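Serine-threonine phosphatase 2C (Toxoplasma gondii, PDB 2I44) probably removes phosphate groups from serine and threonine residues of proteins, as a metal-dependent phosphatase of the PP2C family that binds calcium ions here. Local coordinates at residues H185-I190 with V197-N202. Sequence-based numbering, arbitrary orientation.
Sequences HEKLRI and VEYLHN
Val-197 meets the helix through a single methyl, CG2, which faces two side chains at once. The closer is Ile-190, whose CD1 lies 3.6 Å from Val-197 CG2; the other is Lys-187, whose CG stands 3.8 Å from the same CG2. Both approaches run at about a right angle, so each is a crossing of side chains rather than an alignment along their lengths. Lys-187 and Ile-190 are three residues apart in the helix and therefore lie on the same side of it, and the valine methyl sits against both.

Beyond its CG, Lys-187 turns from apolar packing to a polar contact. With CG anti to the backbone N (chi1 -172°) and the remaining chain fully extended, the ammonium is carried past Val-197 to the phenol of Tyr-199, where NZ donates a hydrogen bond to OH over 3.1 Å. The ring is approached obliquely, with NZ 3.8 Å from Tyr-199 CE2. Val-197 and Tyr-199, two positions apart, thus touch the base and the end of one lysine chain.

On another side of the helix, Arg-189 and Glu-186 form an end-on, two-nitrogen salt bridge: NH2 reaches OE1 at 2.9 Å and NH1 reaches OE2 at 3.0 Å, both with N-H...O angles of 164°. Both bonds stay close to the guanidinium plane but arrive from above the carboxylate plane, 53° out of it at Glu-186 OE1. Arg-231 adds a second salt bridge to Glu-186, and Arg-189 NE donates a hydrogen bond to Gly-242 O, holding this side to the chain around Arg-231 and Gly-242.

Ile-190 also touches Ile-209 of strand 208-210. Helix 184-192 thus packs on the antiparallel pair 196-198/208-210 that follows after a short turn, a small unit apart from the two large sheets, consistent with the PP2C flap subdomain.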
loop_
_atom_site.group_PDB
_atom_site.type_symbol
_atom_site.label_atom_id
_atom_site.label_comp_id
_atom_site.label_asym_id
_atom_site.label_seq_id
_atom_site.Cartn_x
_atom_site.Cartn_y
_atom_site.Cartn_z
ATOM N N HIS A 185 -0.069 20.137 -7.022
ATOM C CA HIS A 185 1.208 19.722 -7.580
ATOM C C HIS A 185 1.151 18.443 -8.421
ATOM O O HIS A 185 1.978 18.261 -9.307
ATOM C CB HIS A 185 2.270 19.634 -6.478
ATOM C CG HIS A 185 2.735 20.977 -5.990
ATOM N ND1 HIS A 185 3.821 21.134 -5.155
ATOM C CD2 HIS A 185 2.243 22.222 -6.201
ATOM C CE1 HIS A 185 3.977 22.417 -4.875
ATOM N NE2 HIS A 185 3.032 23.099 -5.496
ATOM N N GLU A 186 0.182 17.562 -8.163
ATOM C CA GLU A 186 0.057 16.347 -8.981
ATOM C C GLU A 186 -0.425 16.793 -10.360
ATOM O O GLU A 186 0.121 16.397 -11.396
ATOM C CB GLU A 186 -0.963 15.373 -8.381
ATOM C CG GLU A 186 -0.534 14.784 -7.039
ATOM C CD GLU A 186 0.718 13.945 -7.152
ATOM O OE1 GLU A 186 0.653 12.816 -7.683
ATOM O OE2 GLU A 186 1.783 14.422 -6.722
ATOM N N LYS A 187 -1.453 17.631 -10.353
ATOM C CA LYS A 187 -2.038 18.156 -11.572
ATOM C C LYS A 187 -0.962 18.876 -12.386
ATOM O O LYS A 187 -0.883 18.734 -13.608
ATOM C CB LYS A 187 -3.166 19.121 -11.209
ATOM C CG LYS A 187 -3.993 19.615 -12.374
ATOM C CD LYS A 187 -5.186 20.408 -11.853
ATOM C CE LYS A 187 -6.064 20.911 -12.980
ATOM N NZ LYS A 187 -7.276 21.586 -12.451
ATOM N N LEU A 188 -0.139 19.654 -11.698
ATOM C CA LEU A 188 0.928 20.382 -12.368
ATOM C C LEU A 188 1.872 19.432 -13.084
ATOM O O LEU A 188 2.255 19.672 -14.228
ATOM C CB LEU A 188 1.710 21.222 -11.363
ATOM C CG LEU A 188 1.362 22.705 -11.446
ATOM C CD1 LEU A 188 1.948 23.443 -10.254
ATOM C CD2 LEU A 188 1.899 23.263 -12.763
ATOM N N ARG A 189 2.241 18.344 -12.418
ATOM C CA ARG A 189 3.156 17.388 -13.030
ATOM C C ARG A 189 2.543 16.715 -14.262
ATOM O O ARG A 189 3.217 16.519 -15.286
ATOM C CB ARG A 189 3.590 16.320 -12.012
ATOM C CG ARG A 189 4.626 15.351 -12.562
ATOM C CD ARG A 189 4.959 14.225 -11.593
ATOM N NE ARG A 189 3.824 13.333 -11.376
ATOM C CZ ARG A 189 3.120 13.268 -10.247
ATOM N NH1 ARG A 189 3.428 14.038 -9.217
ATOM N NH2 ARG A 189 2.097 12.433 -10.150
ATOM N N ILE A 190 1.263 16.369 -14.163
ATOM C CA ILE A 190 0.580 15.704 -15.266
ATOM C C ILE A 190 0.532 16.565 -16.532
ATOM O O ILE A 190 0.771 16.069 -17.642
ATOM C CB ILE A 190 -0.850 15.308 -14.860
ATOM C CG1 ILE A 190 -0.787 14.252 -13.751
ATOM C CG2 ILE A 190 -1.616 14.786 -16.074
ATOM C CD1 ILE A 190 -2.084 14.087 -12.993
ATOM N N VAL A 197 -5.835 16.262 -16.673
ATOM C CA VAL A 197 -6.651 15.834 -15.552
ATOM C C VAL A 197 -8.077 16.147 -15.969
ATOM O O VAL A 197 -8.445 17.312 -16.131
ATOM C CB VAL A 197 -6.291 16.602 -14.276
ATOM C CG1 VAL A 197 -7.302 16.295 -13.186
ATOM C CG2 VAL A 197 -4.887 16.205 -13.825
ATOM N N GLU A 198 -8.864 15.093 -16.152
ATOM C CA GLU A 198 -10.240 15.220 -16.604
ATOM C C GLU A 198 -11.281 15.140 -15.493
ATOM O O GLU A 198 -11.258 14.231 -14.664
ATOM C CB GLU A 198 -10.535 14.140 -17.649
ATOM C CG GLU A 198 -9.645 14.197 -18.895
ATOM C CD GLU A 198 -9.735 15.531 -19.616
ATOM O OE1 GLU A 198 -10.846 16.099 -19.669
ATOM O OE2 GLU A 198 -8.704 16.010 -20.138
ATOM N N TYR A 199 -12.189 16.106 -15.495
ATOM C CA TYR A 199 -13.274 16.176 -14.525
ATOM C C TYR A 199 -14.522 15.869 -15.355
ATOM O O TYR A 199 -15.057 16.731 -16.054
ATOM C CB TYR A 199 -13.335 17.582 -13.923
ATOM C CG TYR A 199 -12.085 17.978 -13.159
ATOM C CD1 TYR A 199 -12.006 17.810 -11.774
ATOM C CD2 TYR A 199 -10.986 18.532 -13.821
ATOM C CE1 TYR A 199 -10.868 18.187 -11.066
ATOM C CE2 TYR A 199 -9.840 18.915 -13.124
ATOM C CZ TYR A 199 -9.789 18.743 -11.745
ATOM O OH TYR A 199 -8.678 19.153 -11.045
ATOM N N LEU A 200 -14.974 14.625 -15.287
ATOM C CA LEU A 200 -16.114 14.204 -16.079
ATOM C C LEU A 200 -17.480 14.555 -15.481
ATOM O O LEU A 200 -17.641 14.677 -14.265
ATOM C CB LEU A 200 -16.001 12.701 -16.356
ATOM C CG LEU A 200 -14.620 12.265 -16.884
ATOM C CD1 LEU A 200 -14.690 10.824 -17.382
ATOM C CD2 LEU A 200 -14.164 13.188 -18.006
ATOM N N HIS A 201 -18.453 14.729 -16.371
ATOM C CA HIS A 201 -19.828 15.085 -16.017
ATOM C C HIS A 201 -20.349 14.238 -14.853
ATOM O O HIS A 201 -20.245 13.014 -14.875
ATOM C CB HIS A 201 -20.721 14.909 -17.253
ATOM C CG HIS A 201 -22.148 15.308 -17.041
ATOM N ND1 HIS A 201 -22.517 16.566 -16.613
ATOM C CD2 HIS A 201 -23.300 14.623 -17.234
ATOM C CE1 HIS A 201 -23.832 16.639 -16.553
ATOM N NE2 HIS A 201 -24.332 15.474 -16.923
ATOM N N ASN A 202 -20.903 14.908 -13.841
ATOM C CA ASN A 202 -21.445 14.252 -12.649
ATOM C C ASN A 202 -20.390 13.566 -11.795
ATOM O O ASN A 202 -20.729 12.849 -10.859
ATOM C CB ASN A 202 -22.511 13.206 -13.016
ATOM C CG ASN A 202 -23.804 13.826 -13.501
ATOM O OD1 ASN A 202 -24.218 14.877 -13.019
ATOM N ND2 ASN A 202 -24.466 13.160 -14.446
#